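PDB 2RBK: haloacid dehalogenase-like hydrolase from Bacteroides thetaiotaomicron, which binds magnesium and an oxovanadium ligand in its active site and is probably a phosphatase of the haloacid dehalogenase superfamily. Local coordinates for residues 20-25 / 244-249; 70-73 / 78-81; 80-85 / 107-112; 94-99 / 160-165; 226-231 / 249-254. One frame throughout, in Å; residues are numbered along the deposited sequence. Where two conformers were deposited one is given.

Interaction 1: 20-25 / 244-249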
# COMPACT_ATOMS: atom_id res chain seq x y z
N ARG A 20 15.01 4.28 -5.12
CA ARG A 20 15.72 3.09 -4.84
C ARG A 20 15.55 2.64 -3.39
O ARG A 20 15.27 3.44 -2.51
CB ARG A 20 17.23 3.25 -5.15
CG ARG A 20 17.50 3.77 -6.57
CD ARG A 20 17.04 2.74 -7.59
NE ARG A 20 17.67 1.40 -7.44
CZ ARG A 20 18.76 0.99 -8.04
NH1 ARG A 20 19.42 1.77 -8.90
NH2 ARG A 20 19.17 -0.24 -7.79
N ILE A 21 15.80 1.38 -3.18
CA ILE A 21 15.86 0.79 -1.85
C ILE A 21 17.27 1.05 -1.23
O ILE A 21 18.26 0.76 -1.87
CB ILE A 21 15.59 -0.70 -1.87
CG1 ILE A 21 14.22 -0.98 -2.51
CG2 ILE A 21 15.70 -1.29 -0.47
CD1 ILE A 21 13.87 -2.47 -2.61
N PRO A 22 17.34 1.61 -0.03
CA PRO A 22 18.66 1.80 0.60
C PRO A 22 19.39 0.46 0.69
O PRO A 22 18.84 -0.59 1.02
CB PRO A 22 18.32 2.36 1.99
CG PRO A 22 17.00 3.06 1.76
CD PRO A 22 16.27 2.19 0.76
N SER A 23 20.69 0.55 0.51
CA SER A 23 21.52 -0.64 0.64
C SER A 23 21.40 -1.29 2.00
O SER A 23 21.39 -2.51 2.10
CB SER A 23 22.95 -0.24 0.30
OG SER A 23 23.54 0.64 1.19
N SER A 24 21.30 -0.50 3.05
CA SER A 24 21.21 -1.08 4.38
C SER A 24 19.87 -1.78 4.62
O SER A 24 19.81 -2.67 5.48
CB SER A 24 21.51 -0.09 5.48
OG SER A 24 20.50 0.90 5.50
N THR A 25 18.86 -1.40 3.88
CA THR A 25 17.58 -2.09 3.95
C THR A 25 17.70 -3.49 3.38
O THR A 25 17.20 -4.47 3.96
CB THR A 25 16.45 -1.29 3.27
OG1 THR A 25 16.35 -0.10 4.02
CG2 THR A 25 15.16 -2.04 3.21
N ALA A 244 14.83 6.61 12.03
CA ALA A 244 15.46 7.62 11.23
C ALA A 244 14.74 7.76 9.89
O ALA A 244 13.98 6.86 9.46
CB ALA A 244 16.91 7.24 11.00
N PRO A 245 15.01 8.83 9.15
CA PRO A 245 14.56 8.90 7.77
C PRO A 245 15.00 7.72 6.93
O PRO A 245 16.04 7.10 7.18
CB PRO A 245 15.18 10.23 7.24
CG PRO A 245 15.31 11.05 8.52
CD PRO A 245 15.74 10.05 9.57
N ILE A 246 14.23 7.46 5.87
CA ILE A 246 14.49 6.30 5.03
C ILE A 246 15.92 6.28 4.53
O ILE A 246 16.58 5.24 4.53
CB ILE A 246 13.47 6.23 3.87
CG1 ILE A 246 13.71 4.96 3.05
CG2 ILE A 246 13.41 7.46 3.00
CD1 ILE A 246 12.64 4.64 2.09
N ASP A 247 16.47 7.41 4.07
CA ASP A 247 17.81 7.47 3.47
C ASP A 247 18.89 7.71 4.51
O ASP A 247 20.05 7.97 4.15
CB ASP A 247 17.82 8.45 2.28
CG ASP A 247 17.20 7.80 1.05
OD1 ASP A 247 17.37 6.59 0.75
OD2 ASP A 247 16.55 8.52 0.26
N GLU A 248 18.58 7.59 5.80
CA GLU A 248 19.52 7.55 6.89
C GLU A 248 19.37 6.22 7.66
O GLU A 248 19.40 6.16 8.89
CB GLU A 248 19.31 8.75 7.81
CG GLU A 248 19.55 10.08 7.14
CD GLU A 248 19.25 11.29 7.97
OE1 GLU A 248 19.02 11.19 9.18
OE2 GLU A 248 19.11 12.37 7.41
N ASP A 249 19.20 5.16 6.87
CA ASP A 249 19.22 3.78 7.40
C ASP A 249 18.03 3.54 8.34
O ASP A 249 18.15 2.72 9.25
CB ASP A 249 20.53 3.47 8.09
CG ASP A 249 21.74 3.76 7.23
OD1 ASP A 249 21.94 3.02 6.28
OD2 ASP A 249 22.45 4.78 7.39
O HOH W 1 17.59 5.10 -1.46
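P22 and S24, at the start of helix 23-34, run alongside D247 and D249, the CA atoms of P22 and D247 lying 6.4 Å apart and the two chains keeping the same direction. At a helix start the backbone N need not donate to an earlier carbonyl, so a proline fits, and here its ring is also the apolar part of the contact. P22 CG lies 3.5 Å from the carbonyl O of I246 and 4.0 Å from CG1 of the same isoleucine, while the side chains of P22 and D247 cross at about a right angle, with P22 CG 3.7 Å from D247 OD1.

The polar grip is a single short bond: the hydroxyl OG of S24 donates to D249 OD1 at 2.7 Å, and D249 OD1 accepts through its anti lone pair, the one pointing away from OD2. A small serine, with OG turned between its backbone N and carbonyl carbon (chi1 66°), places the hydroxyl there. D249 stands right before helix 250-258, yet its carboxylate makes no capping bond and reaches over to the neighbouring helix start. D247 adds a looser link through a water that donates to its OD1 at 2.7 Å and to R20 O; its OD2 is bonded to S15.

The starts of two helices thus join at the surface of the Rossmann-like core of a haloacid dehalogenase. I246 alone reaches inward, its buried side chain coming to about 8 Å from the magnesium ion of the metal site.

Interaction 2: 70-73 / 78-81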
# COMPACT_ATOMS: atom_id res chain seq x y z
N GLY A 70 -4.87 -4.24 1.33
CA GLY A 70 -5.53 -5.38 1.96
C GLY A 70 -6.60 -6.03 1.16
O GLY A 70 -7.06 -7.13 1.54
N ALA A 71 -7.02 -5.43 0.05
CA ALA A 71 -8.08 -5.99 -0.78
C ALA A 71 -7.62 -7.14 -1.67
O ALA A 71 -8.44 -7.81 -2.31
CB ALA A 71 -8.74 -4.92 -1.64
N TYR A 72 -6.31 -7.44 -1.72
CA TYR A 72 -5.84 -8.53 -2.54
C TYR A 72 -4.55 -9.09 -1.92
O TYR A 72 -3.51 -8.41 -2.00
CB TYR A 72 -5.67 -8.13 -3.99
CG TYR A 72 -5.47 -9.28 -4.92
CD1 TYR A 72 -6.59 -9.91 -5.45
CD2 TYR A 72 -4.21 -9.67 -5.30
CE1 TYR A 72 -6.45 -10.97 -6.31
CE2 TYR A 72 -4.08 -10.73 -6.18
CZ TYR A 72 -5.19 -11.38 -6.69
OH TYR A 72 -5.04 -12.40 -7.61
N CYS A 73 -4.61 -10.25 -1.28
CA CYS A 73 -3.51 -10.78 -0.52
C CYS A 73 -3.13 -12.16 -1.04
O CYS A 73 -4.04 -12.97 -1.30
CB CYS A 73 -3.88 -10.88 0.95
SG CYS A 73 -4.33 -9.32 1.74
N GLU A 78 -0.75 -18.47 -4.25
CA GLU A 78 -2.01 -18.69 -3.61
C GLU A 78 -2.66 -17.40 -3.14
O GLU A 78 -2.12 -16.75 -2.25
CB GLU A 78 -1.80 -19.62 -2.42
CG GLU A 78 -3.09 -20.00 -1.69
CD GLU A 78 -2.90 -20.90 -0.51
OE1 GLU A 78 -1.77 -21.42 -0.26
OE2 GLU A 78 -3.88 -21.09 0.21
N VAL A 79 -3.80 -17.05 -3.71
CA VAL A 79 -4.59 -15.94 -3.17
C VAL A 79 -5.23 -16.39 -1.86
O VAL A 79 -5.90 -17.45 -1.83
CB VAL A 79 -5.65 -15.46 -4.19
CG1 VAL A 79 -6.52 -14.40 -3.54
CG2 VAL A 79 -4.99 -14.98 -5.48
N ILE A 80 -5.00 -15.64 -0.81
CA ILE A 80 -5.56 -15.97 0.51
C ILE A 80 -6.74 -15.13 0.89
O ILE A 80 -7.50 -15.51 1.81
CB ILE A 80 -4.48 -15.99 1.60
CG1 ILE A 80 -3.92 -14.59 1.89
CG2 ILE A 80 -3.38 -16.99 1.28
CD1 ILE A 80 -3.09 -14.51 3.12
N TYR A 81 -6.95 -13.98 0.23
CA TYR A 81 -8.06 -13.10 0.50
C TYR A 81 -8.16 -12.10 -0.64
O TYR A 81 -7.14 -11.60 -1.11
CB TYR A 81 -7.90 -12.32 1.84
CG TYR A 81 -9.00 -11.32 2.03
CD1 TYR A 81 -10.31 -11.68 2.29
CD2 TYR A 81 -8.74 -9.96 1.88
CE1 TYR A 81 -11.32 -10.75 2.42
CE2 TYR A 81 -9.74 -9.02 1.98
CZ TYR A 81 -11.04 -9.41 2.26
OH TYR A 81 -12.06 -8.51 2.42
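Y81 turns its ring back along the facing strand toward G70 and C73. Starting at its CB, 4.4 Å from C73 CB on the same face of the sheet, the chain sets CG anti to the backbone N (chi1 174°) and carries the ring beside the G70 peptide. Y81 CD2 and CE2 both lie 3.3 Å from G70 O, which sits at the ring edge in its plane, where aromatic hydrogens suit a carbonyl oxygen; C73 SG is also at the ring edge. The tip, OH, is bonded to D186, and K190 makes a cation-pi contact with the ring.

The backbones pair next to it. C73 N donates to Y81 O at 2.9 Å in an almost straight bond. In return C73 O accepts two N-H groups: I80 N at 2.9 Å, and Y81 N in a weak bond of 3.4 Å. Two residues, I80 and Y81, therefore face one, the definition of a classic beta bulge.

Away from that ring, the branched V79 crosses Y72 at about a right angle, V79 CG2 lying 3.8 Å from Y72 CZ. I80 CG1 packs on C73 CB. At the phi of 98° and psi of -10° that G70 adopts, a CB would be jammed against the carbonyl O of the residue before, which calls for glycine.

The outcome is a bulged beta hairpin, strands 72-75 and 78-82, which adds an antiparallel edge to the otherwise mostly parallel sheet of the Rossmann-like HAD core.

Interaction 3: 80-85 / 107-112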
# COMPACT_ATOMS: atom_id res chain seq x y z
N ILE A 80 -5.00 -15.64 -0.81
CA ILE A 80 -5.56 -15.97 0.51
C ILE A 80 -6.74 -15.13 0.89
O ILE A 80 -7.50 -15.51 1.81
CB ILE A 80 -4.48 -15.99 1.60
CG1 ILE A 80 -3.92 -14.59 1.89
CG2 ILE A 80 -3.38 -16.99 1.28
CD1 ILE A 80 -3.09 -14.51 3.12
N TYR A 81 -6.95 -13.98 0.23
CA TYR A 81 -8.06 -13.10 0.50
C TYR A 81 -8.16 -12.10 -0.64
O TYR A 81 -7.14 -11.60 -1.11
CB TYR A 81 -7.90 -12.32 1.84
CG TYR A 81 -9.00 -11.32 2.03
CD1 TYR A 81 -10.31 -11.68 2.29
CD2 TYR A 81 -8.74 -9.96 1.88
CE1 TYR A 81 -11.32 -10.75 2.42
CE2 TYR A 81 -9.74 -9.02 1.98
CZ TYR A 81 -11.04 -9.41 2.26
OH TYR A 81 -12.06 -8.51 2.42
N LYS A 82 -9.38 -11.78 -1.05
CA LYS A 82 -9.60 -10.67 -1.98
C LYS A 82 -10.99 -10.11 -1.72
O LYS A 82 -11.81 -10.72 -1.02
CB LYS A 82 -9.43 -11.08 -3.43
CG LYS A 82 -10.19 -12.29 -3.92
CD LYS A 82 -10.15 -12.42 -5.43
CE LYS A 82 -11.25 -13.29 -6.01
NZ LYS A 82 -11.00 -13.95 -7.31
N SER A 83 -11.23 -8.95 -2.30
CA SER A 83 -12.50 -8.30 -2.17
C SER A 83 -12.82 -7.51 -3.44
O SER A 83 -11.98 -7.36 -4.30
CB SER A 83 -12.54 -7.34 -0.95
OG SER A 83 -11.65 -6.28 -1.16
N ALA A 84 -14.03 -6.99 -3.50
CA ALA A 84 -14.46 -6.16 -4.61
C ALA A 84 -15.39 -5.09 -4.04
O ALA A 84 -16.11 -5.29 -3.07
CB ALA A 84 -15.15 -6.95 -5.67
N ILE A 85 -15.39 -3.93 -4.70
CA ILE A 85 -16.19 -2.79 -4.29
C ILE A 85 -17.62 -2.95 -4.74
O ILE A 85 -17.86 -3.33 -5.89
CB ILE A 85 -15.54 -1.51 -4.87
CG1 ILE A 85 -14.14 -1.30 -4.32
CG2 ILE A 85 -16.41 -0.30 -4.60
CD1 ILE A 85 -13.37 -0.23 -5.02
N VAL A 107 -8.79 -0.80 -10.81
CA VAL A 107 -7.98 -1.98 -10.76
C VAL A 107 -8.88 -3.22 -10.59
O VAL A 107 -9.65 -3.29 -9.63
CB VAL A 107 -6.94 -1.96 -9.60
CG1 VAL A 107 -5.97 -3.09 -9.85
CG2 VAL A 107 -6.27 -0.63 -9.47
N GLU A 108 -8.75 -4.15 -11.51
CA GLU A 108 -9.40 -5.45 -11.47
C GLU A 108 -8.35 -6.47 -11.05
O GLU A 108 -7.17 -6.17 -10.91
CB GLU A 108 -9.94 -5.81 -12.84
CG GLU A 108 -10.98 -4.82 -13.36
CD GLU A 108 -11.20 -5.05 -14.84
OE1 GLU A 108 -11.95 -5.90 -15.29
OE2 GLU A 108 -10.52 -4.34 -15.61
N GLU A 109 -8.77 -7.73 -10.83
CA GLU A 109 -7.81 -8.74 -10.40
C GLU A 109 -6.64 -8.88 -11.38
O GLU A 109 -5.51 -9.01 -10.93
CB GLU A 109 -8.55 -10.07 -10.25
CG GLU A 109 -7.64 -11.11 -9.67
CD GLU A 109 -8.19 -12.45 -9.29
OE1 GLU A 109 -9.29 -12.80 -9.76
OE2 GLU A 109 -7.52 -13.19 -8.50
N HIS A 110 -6.98 -8.89 -12.67
CA HIS A 110 -5.98 -9.12 -13.71
C HIS A 110 -5.96 -8.07 -14.80
O HIS A 110 -5.42 -8.31 -15.90
CB HIS A 110 -6.19 -10.50 -14.36
CG HIS A 110 -6.13 -11.64 -13.44
ND1 HIS A 110 -5.00 -11.94 -12.70
CD2 HIS A 110 -7.09 -12.55 -13.16
CE1 HIS A 110 -5.27 -13.04 -11.97
NE2 HIS A 110 -6.52 -13.42 -12.23
N ASN A 111 -6.41 -6.86 -14.51
CA ASN A 111 -6.28 -5.71 -15.44
C ASN A 111 -6.23 -4.45 -14.62
O ASN A 111 -6.72 -4.42 -13.48
CB ASN A 111 -7.38 -5.60 -16.47
CG ASN A 111 -7.34 -6.70 -17.49
OD1 ASN A 111 -6.54 -6.62 -18.42
ND2 ASN A 111 -8.22 -7.64 -17.33
N ILE A 112 -5.66 -3.43 -15.20
CA ILE A 112 -5.59 -2.11 -14.60
C ILE A 112 -5.86 -1.08 -15.73
O ILE A 112 -5.34 -1.25 -16.82
CB ILE A 112 -4.28 -1.84 -13.84
CG1 ILE A 112 -4.32 -0.52 -13.08
CG2 ILE A 112 -3.06 -1.93 -14.73
CD1 ILE A 112 -3.11 -0.27 -12.13
O HOH W 2 -8.28 -15.61 -7.12
O HOH W 3 -11.94 -12.03 -9.02
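K82 and E109 form a salt bridge between the edge strand of the core sheet, 78-82, and the turn joining strands 104-107 and 112-115 of a small antiparallel sheet. That second sheet is consistent with the alpha/beta cap domain of Cof-type haloacid dehalogenases, so the pair probably links core edge and cap.

Direct contact is narrow. In the K82 conformer described, one of two deposited, NZ is 3.2 Å from E109 OE1, approaching from above the carboxylate, 44° out of its plane. The two long side chains cross at about a right angle. Lysine suits the site by its reach: the CA atoms of K82 and E109 are 8.8 Å apart, and both chains are extended beyond CG. Packing is firmer nearer the backbone, where K82 CB rests against the Y72 ring; within its own loop E109 CG lies 3.6 Å above the centre of the H110 ring. E109 OE2 is also bonded to the hydroxyl of Y72, which helps to hold the carboxylate still.

On the loose side, water takes over. One molecule accepts from K82 NZ and donates to E109 OE2, a second does the same for OE1, and the ammonium thus donates to one carboxylate oxygen and two waters. With a second lysine position in the crystal, the bridge is probably not rigid. Of the two waters, the one joined to OE1 is the tighter, 2.7 Å from K82 NZ.

Interaction 4: 94-99 / 160-165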
# COMPACT_ATOMS: atom_id res chain seq x y z
N ALA A 94 -17.02 6.79 -10.45
CA ALA A 94 -16.79 7.09 -11.87
C ALA A 94 -17.60 8.32 -12.29
O ALA A 94 -17.04 9.18 -13.00
CB ALA A 94 -17.16 5.89 -12.72
N ALA A 95 -18.84 8.44 -11.89
CA ALA A 95 -19.66 9.58 -12.26
C ALA A 95 -19.07 10.84 -11.65
O ALA A 95 -19.05 11.89 -12.31
CB ALA A 95 -21.10 9.36 -11.80
N PHE A 96 -18.65 10.82 -10.40
CA PHE A 96 -18.11 11.98 -9.70
C PHE A 96 -16.86 12.46 -10.41
O PHE A 96 -16.72 13.62 -10.71
CB PHE A 96 -17.81 11.63 -8.24
CG PHE A 96 -17.16 12.76 -7.47
CD1 PHE A 96 -17.98 13.75 -6.94
CD2 PHE A 96 -15.80 12.86 -7.29
CE1 PHE A 96 -17.42 14.81 -6.22
CE2 PHE A 96 -15.25 13.92 -6.57
CZ PHE A 96 -16.08 14.88 -6.06
N CYS A 97 -15.95 11.52 -10.66
CA CYS A 97 -14.69 11.91 -11.31
C CYS A 97 -14.90 12.46 -12.71
O CYS A 97 -14.27 13.46 -13.12
CB CYS A 97 -13.67 10.79 -11.36
SG CYS A 97 -13.07 10.32 -9.70
N GLU A 98 -15.80 11.83 -13.48
CA GLU A 98 -16.06 12.34 -14.82
C GLU A 98 -16.66 13.73 -14.77
O GLU A 98 -16.26 14.63 -15.55
CB GLU A 98 -17.00 11.36 -15.56
CG GLU A 98 -17.22 11.75 -17.01
CD GLU A 98 -17.92 10.78 -17.91
OE1 GLU A 98 -18.49 9.73 -17.60
OE2 GLU A 98 -17.87 11.17 -19.13
N LYS A 99 -17.62 13.96 -13.89
CA LYS A 99 -18.24 15.28 -13.74
C LYS A 99 -17.26 16.35 -13.31
O LYS A 99 -17.27 17.51 -13.76
CB LYS A 99 -19.39 15.15 -12.73
CG LYS A 99 -20.07 16.46 -12.30
CD LYS A 99 -21.08 16.31 -11.14
CE LYS A 99 -20.34 16.14 -9.80
NZ LYS A 99 -20.92 15.09 -8.90
N LYS A 160 -14.34 14.74 0.58
CA LYS A 160 -15.52 14.94 1.43
C LYS A 160 -16.78 15.14 0.61
O LYS A 160 -17.87 14.74 1.03
CB LYS A 160 -15.28 16.07 2.45
CG LYS A 160 -14.10 15.88 3.40
CD LYS A 160 -14.10 14.55 4.11
CE LYS A 160 -13.19 14.34 5.27
NZ LYS A 160 -13.42 13.10 6.07
N GLU A 161 -16.67 15.69 -0.59
CA GLU A 161 -17.81 15.87 -1.45
C GLU A 161 -18.36 14.53 -1.97
O GLU A 161 -19.61 14.36 -2.06
CB GLU A 161 -17.46 16.80 -2.63
CG GLU A 161 -18.72 17.38 -3.30
CD GLU A 161 -18.38 18.22 -4.52
OE1 GLU A 161 -17.17 18.63 -4.60
OE2 GLU A 161 -19.33 18.40 -5.33
N VAL A 162 -17.50 13.60 -2.34
CA VAL A 162 -17.95 12.32 -2.88
C VAL A 162 -18.21 11.29 -1.80
O VAL A 162 -18.85 10.29 -2.10
CB VAL A 162 -16.94 11.76 -3.89
CG1 VAL A 162 -15.72 11.21 -3.20
CG2 VAL A 162 -17.53 10.62 -4.73
N LEU A 163 -17.72 11.52 -0.61
CA LEU A 163 -17.89 10.52 0.45
C LEU A 163 -19.32 10.00 0.64
O LEU A 163 -19.52 8.80 0.84
CB LEU A 163 -17.36 11.12 1.75
CG LEU A 163 -17.41 10.35 3.05
CD1 LEU A 163 -16.82 8.98 2.85
CD2 LEU A 163 -16.62 11.03 4.17
N PRO A 164 -20.37 10.80 0.62
CA PRO A 164 -21.72 10.29 0.81
C PRO A 164 -22.11 9.30 -0.27
O PRO A 164 -23.00 8.50 0.01
CB PRO A 164 -22.64 11.51 0.67
CG PRO A 164 -21.71 12.57 1.17
CD PRO A 164 -20.40 12.25 0.48
N SER A 165 -21.46 9.36 -1.43
CA SER A 165 -21.81 8.34 -2.42
C SER A 165 -20.90 7.12 -2.45
O SER A 165 -21.16 6.20 -3.22
CB SER A 165 -21.86 8.96 -3.82
OG SER A 165 -22.61 10.17 -3.75
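V162 stands over the face of the F96 ring, and E161 comes to its edge, where helices 87-100 and 156-162 meet in what is consistent with the alpha/beta cap domain of the haloacid dehalogenase fold. V162 CB lies 3.5 Å from the centroid of the F96 ring and only 4° off the ring normal, a CH-pi contact almost exactly over the centre. The methyl CG2, set anti to the valine's backbone N, reaches beyond the centre toward the root of the ring and touches F96 CG at 3.5 Å.

Phenylalanine suits this place because its flat face offers a broad apolar surface, which a beta-branched valine fills with CB and a methyl at once. F96 swings its ring across with CG anti to the backbone N (chi1 176°), and I154 adds packing from outside the two helices. A94 and C97, on the same helix, lean on F106 and C104 of strand 104-107, so the helix also packs on that sheet.

E161 meets the ring differently. Its carboxylate plane stands at 90° to the ring plane, and its long, extended chain runs past the edge, where E161 is exposed. There OE1 forms a salt bridge with K100, whereas the K99 ammonium remains too distant to touch. The carboxylate carbon E161 CD lies in the ring plane, 3.9 Å from F96 CE1.

Interaction 5: 226-231 / 249-254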
# COMPACT_ATOMS: atom_id res chain seq x y z
N VAL A 226 6.36 0.86 13.49
CA VAL A 226 7.49 1.72 13.25
C VAL A 226 7.16 2.73 12.15
O VAL A 226 6.85 2.35 11.03
CB VAL A 226 8.73 0.88 12.82
CG1 VAL A 226 9.87 1.82 12.44
CG2 VAL A 226 9.10 -0.09 13.90
N ALA A 227 7.29 4.02 12.48
CA ALA A 227 7.12 5.10 11.50
C ALA A 227 8.45 5.59 11.02
O ALA A 227 9.40 5.75 11.78
CB ALA A 227 6.38 6.30 12.11
N MET A 228 8.54 5.85 9.72
CA MET A 228 9.73 6.42 9.13
C MET A 228 9.94 7.84 9.62
O MET A 228 9.00 8.58 9.89
CB MET A 228 9.64 6.36 7.59
CG MET A 228 9.44 4.99 7.01
SD MET A 228 10.57 3.73 7.64
CE MET A 228 12.09 4.22 6.87
N GLY A 229 11.20 8.29 9.67
CA GLY A 229 11.53 9.56 10.27
C GLY A 229 10.88 10.76 9.60
O GLY A 229 10.68 11.79 10.24
N GLN A 230 10.64 10.68 8.29
CA GLN A 230 10.04 11.79 7.53
C GLN A 230 8.52 11.78 7.48
O GLN A 230 7.92 12.63 6.82
CB GLN A 230 10.64 11.76 6.12
CG GLN A 230 10.29 10.65 5.19
CD GLN A 230 10.66 9.20 5.25
OE1 GLN A 230 11.64 8.92 5.95
NE2 GLN A 230 9.87 8.43 4.33
N ALA A 231 7.90 10.80 8.13
CA ALA A 231 6.45 10.74 8.11
C ALA A 231 5.84 11.96 8.79
O ALA A 231 6.44 12.59 9.66
CB ALA A 231 6.05 9.49 8.84
N ASP A 249 19.20 5.16 6.87
CA ASP A 249 19.22 3.78 7.40
C ASP A 249 18.03 3.54 8.34
O ASP A 249 18.15 2.72 9.25
CB ASP A 249 20.53 3.47 8.09
CG ASP A 249 21.74 3.76 7.23
OD1 ASP A 249 21.94 3.02 6.28
OD2 ASP A 249 22.45 4.78 7.39
N GLY A 250 16.88 4.17 8.12
CA GLY A 250 15.77 4.01 9.06
C GLY A 250 15.34 2.58 9.28
O GLY A 250 15.09 2.18 10.43
N ILE A 251 15.19 1.79 8.22
CA ILE A 251 14.72 0.41 8.44
C ILE A 251 15.72 -0.39 9.23
O ILE A 251 15.39 -1.06 10.21
CB ILE A 251 14.36 -0.26 7.08
CG1 ILE A 251 13.19 0.40 6.40
CG2 ILE A 251 14.15 -1.75 7.30
CD1 ILE A 251 11.90 0.32 7.15
N SER A 252 17.00 -0.36 8.79
CA SER A 252 18.03 -1.13 9.46
C SER A 252 18.17 -0.74 10.93
O SER A 252 18.25 -1.58 11.83
CB SER A 252 19.35 -0.96 8.71
OG SER A 252 20.41 -1.59 9.41
N LYS A 253 18.16 0.57 11.19
CA LYS A 253 18.27 1.06 12.56
C LYS A 253 17.13 0.56 13.41
O LYS A 253 17.35 0.18 14.59
CB LYS A 253 18.35 2.58 12.60
CG LYS A 253 19.69 3.12 12.15
CD LYS A 253 19.58 4.64 11.97
CE LYS A 253 20.95 5.28 11.67
NZ LYS A 253 20.76 6.71 11.29
N ALA A 254 15.92 0.57 12.89
CA ALA A 254 14.78 0.08 13.67
C ALA A 254 14.92 -1.41 13.99
O ALA A 254 14.65 -1.86 15.10
CB ALA A 254 13.48 0.38 12.97
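M228 and I251 meet with no ring, amide or carboxylate between them, so there are no faces or edges to share out; the contact is made of apolar side chains, a thioether among them, and a glycine. The sulfur SD of M228 is 3.7 Å from I251 CD1. M228 CE follows the sulfur along the isoleucine chain, 3.9 Å from CD1 and 4.0 Å from CG1 of I251, the two side chains crossing at an oblique angle. Methionine fits because it can fold: bends at chi2 (-49°) and chi3 (-72°) curl the chain, whose CB does not head for the helix, until sulfur and methyl reach it.

CE also approaches the helix backbone, M228 CE lying 4.3 Å from G250 CA. Glycine suits this place in the first turn of helix 250-258 because a CB would come within 3.1 Å of M228 CE. A turn further on, A254 presents its small CB to V226 CG1 at 3.9 Å, so that the helix can lie near the strand. V226 belongs to strand 224-227, and its side chain also touches F209 of the neighbouring strand, as does I251.

After the strand, M228 opens a type I turn closed by A231 N bonded to M228 O. All five touching residues are buried. M228 also packs on T12, and its side chain is about 4 Å from that of D211, a magnesium ligand. This is the helix-on-sheet packing of a Rossmann-like alpha/beta core, beside the HAD metal site, the M228 side chain being about 7 Å from the magnesium ion.

Overall arrangement
From the N terminus, segment 20-25 opens the longest loop, which interaction 1 closes at 244-249, so that interactions 2, 3 and 4 are nested inside it. Interaction 2 closes the short hairpin of strands 72-75 and 78-82; interaction 3 starts on that second strand and reaches 107-112. Interaction 4, between helices 87-100 and 156-162, crosses interaction 3 along the chain. Interaction 5 comes last, crosses interaction 1 and shares D249 with it. Interactions 1 and 5 lie together, centres about 8 Å apart, on the opposite side of the chain's centre from interactions 2, 3 and 4. Together they tie core helices, core sheet, hairpin edge and the probable cap.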